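Local structure of malonyl CoA-ACP transacylase (Xanthomonas oryzae pv. oryzae, 3K89) at residues E55-L58 and N59-E62; R117-G120 and Q121-A125; L206-D209 and A210-Q213. The protein probably transfers the malonyl group from malonyl-CoA to holo acyl carrier protein, releasing CoA and supplying malonyl-ACP for fatty-acid synthesis. All blocks are in the same frame, centred on the assembly; numbering follows the deposited sequence.

Interaction 1 of 3, residues E55-L58 and N59-E62; sequences EEML and NRTE
OE2 of Glu55 accepts hydrogen bonds from two waters, and both waters lead on to the side-chain amide of Asn59, four residues further along. Water 1 donates hydrogen bonds to OE2 of Glu55 at 3.0 Å and to OD1 of Asn59 at 2.7 Å. Water 2 takes a hydrogen bond from ND2 of Asn59 at 2.9 Å, while its own bond to the carboxylate is weak. Each polar atom of the amide thus has its own water, and OD1 is gripped a second time by NE2 of Gln16, which helps to fix the rotation of the amide. The closest direct approach of the two side chains is CG of Glu55 to ND2 of Asn59, 3.6 Å; the carboxylate, turned 45° from the amide plane, reaches it through the waters.

Glu56 and Arg60 repeat the pattern more loosely. NH2 of Arg60 donates to water 3 at 2.6 Å, the water lying at the edge of the guanidinium and in its plane, and a weak bond carries on from there to OE1 of Glu56. Bends at chi2 and chi3 turn the arginine chain back towards the preceding helix, so that CA of Met57 lies over one guanidinium face, toward its rim, and NH2 reaches CG of Met57 at 3.7 Å.

In the backbone, Asn59 N bonds to Glu55 O at 2.9 Å, an alpha-helical i to i+4 link, whereas Arg60 N reaches only three residues back, to Met57 O at 3.0 Å. That donor stands 65° out of the carbonyl plane, well off either lone pair. Thr64 OG1 takes up Leu58 O. Residues 57-60 form a type I beta turn that leads from helix 55-58, with Arg60 as N-cap, into helix 61-81 at the surface of the acyltransferase fold.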
# COMPACT_ATOMS: atom_id res chain seq x y z
N GLU A 55 -5.54 15.73 11.73
CA GLU A 55 -4.54 15.14 10.83
C GLU A 55 -3.55 14.23 11.57
O GLU A 55 -3.10 13.21 11.02
CB GLU A 55 -3.80 16.20 10.03
CG GLU A 55 -3.09 15.60 8.81
CD GLU A 55 -2.52 16.63 7.86
OE1 GLU A 55 -2.39 17.81 8.26
OE2 GLU A 55 -2.18 16.23 6.72
N GLU A 56 -3.23 14.57 12.82
CA GLU A 56 -2.35 13.72 13.61
C GLU A 56 -2.86 12.27 13.76
O GLU A 56 -2.07 11.33 13.68
CB GLU A 56 -2.04 14.34 14.99
CG GLU A 56 -0.71 13.91 15.58
CD GLU A 56 -0.31 14.73 16.80
OE1 GLU A 56 -1.07 14.73 17.80
OE2 GLU A 56 0.76 15.38 16.76
N MET A 57 -4.17 12.10 13.97
CA MET A 57 -4.75 10.77 14.05
C MET A 57 -4.84 10.12 12.68
O MET A 57 -4.52 8.94 12.54
CB MET A 57 -6.15 10.78 14.67
CG MET A 57 -6.16 10.90 16.17
SD MET A 57 -7.88 10.90 16.75
CE MET A 57 -8.28 9.17 16.76
N LEU A 58 -5.26 10.89 11.68
CA LEU A 58 -5.34 10.41 10.29
C LEU A 58 -4.00 9.83 9.82
O LEU A 58 -3.97 8.86 9.05
CB LEU A 58 -5.78 11.52 9.33
CG LEU A 58 -5.83 11.17 7.83
CD1 LEU A 58 -6.83 10.04 7.52
CD2 LEU A 58 -6.12 12.40 6.97
N ASN A 59 -2.90 10.43 10.28
CA ASN A 59 -1.55 9.97 9.93
C ASN A 59 -0.99 8.82 10.78
O ASN A 59 0.07 8.24 10.45
CB ASN A 59 -0.57 11.15 9.96
CG ASN A 59 -0.80 12.12 8.82
OD1 ASN A 59 -1.40 11.78 7.81
ND2 ASN A 59 -0.30 13.35 8.97
N ARG A 60 -1.67 8.48 11.87
CA ARG A 60 -1.29 7.35 12.71
C ARG A 60 -1.78 6.08 12.03
O ARG A 60 -2.97 5.98 11.73
CB ARG A 60 -1.94 7.47 14.09
CG ARG A 60 -1.28 6.68 15.19
CD ARG A 60 -0.76 7.59 16.32
NE ARG A 60 -1.88 8.09 17.11
CZ ARG A 60 -2.18 9.37 17.34
NH1 ARG A 60 -1.42 10.35 16.88
NH2 ARG A 60 -3.25 9.66 18.06
N THR A 61 -0.88 5.14 11.79
CA THR A 61 -1.15 4.01 10.90
C THR A 61 -2.38 3.14 11.23
O THR A 61 -3.04 2.64 10.31
CB THR A 61 0.14 3.16 10.68
OG1 THR A 61 0.02 2.43 9.45
CG2 THR A 61 0.41 2.21 11.84
N GLU A 62 -2.74 2.99 12.51
CA GLU A 62 -3.95 2.22 12.83
C GLU A 62 -5.21 2.89 12.26
O GLU A 62 -6.22 2.20 12.04
CB GLU A 62 -4.12 2.00 14.35
CG GLU A 62 -4.52 3.22 15.16
CD GLU A 62 -5.03 2.83 16.54
OE1 GLU A 62 -4.29 3.04 17.52
OE2 GLU A 62 -6.14 2.25 16.65
O HOH W 1 -2.28 13.37 5.83
O HOH W 2 0.39 15.40 7.11
O HOH W 3 -3.50 12.29 18.20

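Interaction 2 of 3, residues R117-G120 and Q121-A125; sequences RLRG and QFMQA
The last turns of helix 109-126, which runs beside the predicted active site of this FabD-family acyltransferase, bring together Arg117 and Gln121, Leu118 and Phe122, and Arg119 and Met123, each pair one helical turn apart. Regular i to i+4 bonds hold the backbone, the shortest being Phe122 N to Leu118 O and Gln124 N to Gly120 O, both 2.9 Å.

Arg119 and Met123 occupy the inward side. The arginine is extended, CG lying opposite the main-chain nitrogen (chi1 -178°), and this straight chain carries the guanidinium to OG of Ser94, a predicted active-site residue. NH2 bonds to that hydroxyl and to Gln252 OE1, and NH1 to Gln65 OE1, so the group is held by three partners. Met123 packs against it: SD lies 3.9 Å from the plane of the guanidinium, over one face, offset toward the rim, and also meets CG of Arg119 at 3.7 Å. A second-shell sulfur thus backs an arginine that touches the probable nucleophile.

On another side of the helix, the amide nitrogen NE2 of Gln121 lies over one face of the Arg117 guanidinium, 3.6 Å from its NE, with the two planes 67° apart. The two donors do not bond to each other; both turn to OE2 of Glu62, which makes a salt bridge with Arg117 and a hydrogen bond with Gln121. The shared carboxylate oxygen probably draws the two N-H groups together.

Phe122 faces helix 208-219. The carbonyl oxygen of Leu118 sits 3.2 Å above one face of its ring, offset toward the rim, and CB of Leu118 meets ring atom CE2 of Phe122 at 4.0 Å. Methyl CD2 of the same leucine lies 3.5 Å from OE1 of Gln121.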
# COMPACT_ATOMS: atom_id res chain seq x y z
N ARG A 117 -7.26 -2.05 10.72
CA ARG A 117 -7.17 -1.33 12.00
C ARG A 117 -6.32 -2.16 12.98
O ARG A 117 -5.39 -1.62 13.61
CB ARG A 117 -8.56 -1.04 12.59
CG ARG A 117 -8.51 -0.41 14.01
CD ARG A 117 -8.82 1.06 13.98
NE ARG A 117 -8.54 1.72 15.27
CZ ARG A 117 -9.44 1.96 16.22
NH1 ARG A 117 -10.72 1.60 16.08
NH2 ARG A 117 -9.06 2.58 17.35
N LEU A 118 -6.59 -3.47 13.06
CA LEU A 118 -5.79 -4.38 13.89
C LEU A 118 -4.35 -4.43 13.41
O LEU A 118 -3.42 -4.34 14.22
CB LEU A 118 -6.37 -5.79 13.93
CG LEU A 118 -7.71 -5.97 14.64
CD1 LEU A 118 -8.10 -7.44 14.59
CD2 LEU A 118 -7.66 -5.48 16.09
N ARG A 119 -4.15 -4.53 12.09
CA ARG A 119 -2.80 -4.56 11.53
C ARG A 119 -1.98 -3.34 11.99
O ARG A 119 -0.86 -3.48 12.49
CB ARG A 119 -2.85 -4.63 9.99
CG ARG A 119 -1.49 -4.72 9.28
CD ARG A 119 -1.74 -4.95 7.78
NE ARG A 119 -0.52 -4.99 6.96
CZ ARG A 119 0.07 -3.93 6.40
NH1 ARG A 119 -0.41 -2.71 6.62
NH2 ARG A 119 1.15 -4.09 5.62
N GLY A 120 -2.55 -2.15 11.86
CA GLY A 120 -1.92 -0.92 12.32
C GLY A 120 -1.64 -0.94 13.81
O GLY A 120 -0.57 -0.54 14.22
N GLN A 121 -2.60 -1.42 14.60
CA GLN A 121 -2.39 -1.51 16.06
C GLN A 121 -1.22 -2.41 16.43
O GLN A 121 -0.38 -2.06 17.27
CB GLN A 121 -3.68 -1.97 16.76
CG GLN A 121 -4.75 -0.89 16.80
CD GLN A 121 -6.09 -1.36 17.38
OE1 GLN A 121 -6.31 -2.56 17.58
NE2 GLN A 121 -6.98 -0.41 17.65
N PHE A 122 -1.15 -3.58 15.80
CA PHE A 122 -0.09 -4.53 16.11
C PHE A 122 1.25 -3.94 15.71
O PHE A 122 2.23 -4.09 16.45
CB PHE A 122 -0.28 -5.87 15.38
CG PHE A 122 -1.57 -6.59 15.71
CD1 PHE A 122 -2.16 -6.48 16.96
CD2 PHE A 122 -2.16 -7.43 14.76
CE1 PHE A 122 -3.35 -7.17 17.25
CE2 PHE A 122 -3.34 -8.12 15.04
CZ PHE A 122 -3.93 -7.99 16.28
N MET A 123 1.29 -3.29 14.55
CA MET A 123 2.52 -2.67 14.05
C MET A 123 3.00 -1.57 14.98
O MET A 123 4.20 -1.48 15.29
CB MET A 123 2.31 -2.10 12.64
CG MET A 123 2.12 -3.19 11.59
SD MET A 123 1.45 -2.54 10.04
CE MET A 123 2.93 -1.94 9.25
N GLN A 124 2.07 -0.73 15.43
CA GLN A 124 2.41 0.39 16.29
C GLN A 124 2.95 -0.07 17.64
O GLN A 124 3.90 0.52 18.16
CB GLN A 124 1.20 1.31 16.48
CG GLN A 124 1.53 2.65 17.13
CD GLN A 124 2.21 3.61 16.16
OE1 GLN A 124 1.59 4.09 15.21
NE2 GLN A 124 3.49 3.90 16.41
N ALA A 125 2.36 -1.14 18.16
CA ALA A 125 2.74 -1.69 19.46
C ALA A 125 4.11 -2.36 19.41
O ALA A 125 4.80 -2.45 20.44
CB ALA A 125 1.69 -2.68 19.94

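Interaction 3 of 3, residues L206-D209 and A210-Q213; sequences LMRD and AANQ
Arg208 NH1 donates to OD1 of Asn212 at 2.8 Å, the only direct side-chain hydrogen bond between these two segments. The acceptor lies at the guanidinium edge, in its plane, and the N-H points at it fairly straight (159°). Seen from the amide the bond is less regular: the donor stands 50° above the carbonyl plane, off the lone pairs; the two flat groups are steeply inclined to each other. The arginine chain bends at chi2 (67°), which brings its tip back along the helix towards Asn212.

On its other side the amide turns to solvent: ND2 of Asn212 donates to water 5, and water 5 donates to OD1 of Asp209 at 2.8 Å.

This is the opening turn of helix 208-219, with Met207 at the N-cap, where the i to i+4 link from Ala210 N to Leu206 O is opened by water 4, which accepts from Ala210 N at 2.9 Å and donates to Leu206 O. Ala211 N then makes the first direct i to i+4 bond, to Met207 O at 2.9 Å. Ala210 packs on Leu253, and Ala211 on Val250 and Tyr254, of helix 242-254. The carboxylate of Asp209 at this end would probably interact favourably with the helix dipole. Asn212 N bonds to Arg208 O only weakly, at 3.4 Å, while Gln213 N meets Asp209 O at 3.2 Å in the carbonyl plane.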
# COMPACT_ATOMS: atom_id res chain seq x y z
N LEU A 206 11.50 -6.06 12.79
CA LEU A 206 10.86 -5.59 14.03
C LEU A 206 9.36 -5.91 14.04
O LEU A 206 8.70 -5.82 15.07
CB LEU A 206 11.10 -4.09 14.27
CG LEU A 206 12.57 -3.64 14.46
CD1 LEU A 206 12.62 -2.15 14.75
CD2 LEU A 206 13.33 -4.43 15.50
N MET A 207 8.82 -6.28 12.87
CA MET A 207 7.41 -6.61 12.75
C MET A 207 7.15 -8.11 12.86
O MET A 207 6.01 -8.54 12.63
CB MET A 207 6.89 -6.15 11.38
CG MET A 207 6.91 -4.65 11.12
SD MET A 207 5.77 -3.73 12.19
CE MET A 207 6.91 -3.04 13.40
N ARG A 208 8.16 -8.91 13.20
CA ARG A 208 7.97 -10.37 13.14
C ARG A 208 6.86 -10.88 14.06
O ARG A 208 6.04 -11.70 13.65
CB ARG A 208 9.30 -11.12 13.37
CG ARG A 208 9.20 -12.63 13.24
CD ARG A 208 8.90 -13.04 11.81
NE ARG A 208 8.63 -14.47 11.72
CZ ARG A 208 7.44 -15.03 11.94
NH1 ARG A 208 6.39 -14.28 12.26
NH2 ARG A 208 7.30 -16.34 11.83
N ASP A 209 6.83 -10.38 15.30
CA ASP A 209 5.81 -10.80 16.26
C ASP A 209 4.43 -10.24 15.92
O ASP A 209 3.42 -10.95 16.06
CB ASP A 209 6.23 -10.43 17.68
CG ASP A 209 7.40 -11.25 18.17
OD1 ASP A 209 7.52 -12.43 17.79
OD2 ASP A 209 8.22 -10.71 18.96
N ALA A 210 4.39 -8.99 15.46
CA ALA A 210 3.13 -8.38 14.99
C ALA A 210 2.53 -9.22 13.86
O ALA A 210 1.30 -9.35 13.78
CB ALA A 210 3.35 -6.96 14.52
N ALA A 211 3.40 -9.79 13.02
CA ALA A 211 2.96 -10.66 11.92
C ALA A 211 2.24 -11.91 12.41
O ALA A 211 1.25 -12.34 11.81
CB ALA A 211 4.15 -11.04 11.03
N ASN A 212 2.72 -12.49 13.51
CA ASN A 212 2.01 -13.62 14.11
C ASN A 212 0.65 -13.24 14.67
O ASN A 212 -0.33 -13.97 14.48
CB ASN A 212 2.89 -14.31 15.15
CG ASN A 212 4.08 -15.00 14.52
OD1 ASN A 212 4.04 -15.40 13.34
ND2 ASN A 212 5.17 -15.13 15.27
N GLN A 213 0.57 -12.07 15.29
CA GLN A 213 -0.69 -11.54 15.80
C GLN A 213 -1.66 -11.34 14.64
O GLN A 213 -2.84 -11.70 14.73
CB GLN A 213 -0.49 -10.22 16.52
CG GLN A 213 0.29 -10.33 17.81
CD GLN A 213 0.53 -8.97 18.40
OE1 GLN A 213 1.37 -8.21 17.90
NE2 GLN A 213 -0.23 -8.63 19.43
O HOH W 4 6.73 -7.46 16.16
O HOH W 5 5.11 -13.88 18.14

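How the interactions relate
Interaction 2 stands between the other two. Glu62, ending interaction 1, joins it to interaction 2 through a salt bridge from OE2 to Arg117 NE (2.8 Å). On its other flank interaction 2 packs against interaction 3: Phe122 CE2 lies 3.6 Å from Gln213 O, and Met123 O 3.7 Å from Met207 CE. Interactions 1 and 3 do not touch (nearest atoms about 8 Å apart). The Arg119 side chain comes within about 3 Å of that of Ser94 and about 4 Å of that of His203, the predicted active site; the side chains of Met207 and His203 are about 6 Å apart. Bound glycerol lies about 9 Å from the Arg119 side chain and about 12 Å from that of Asn59.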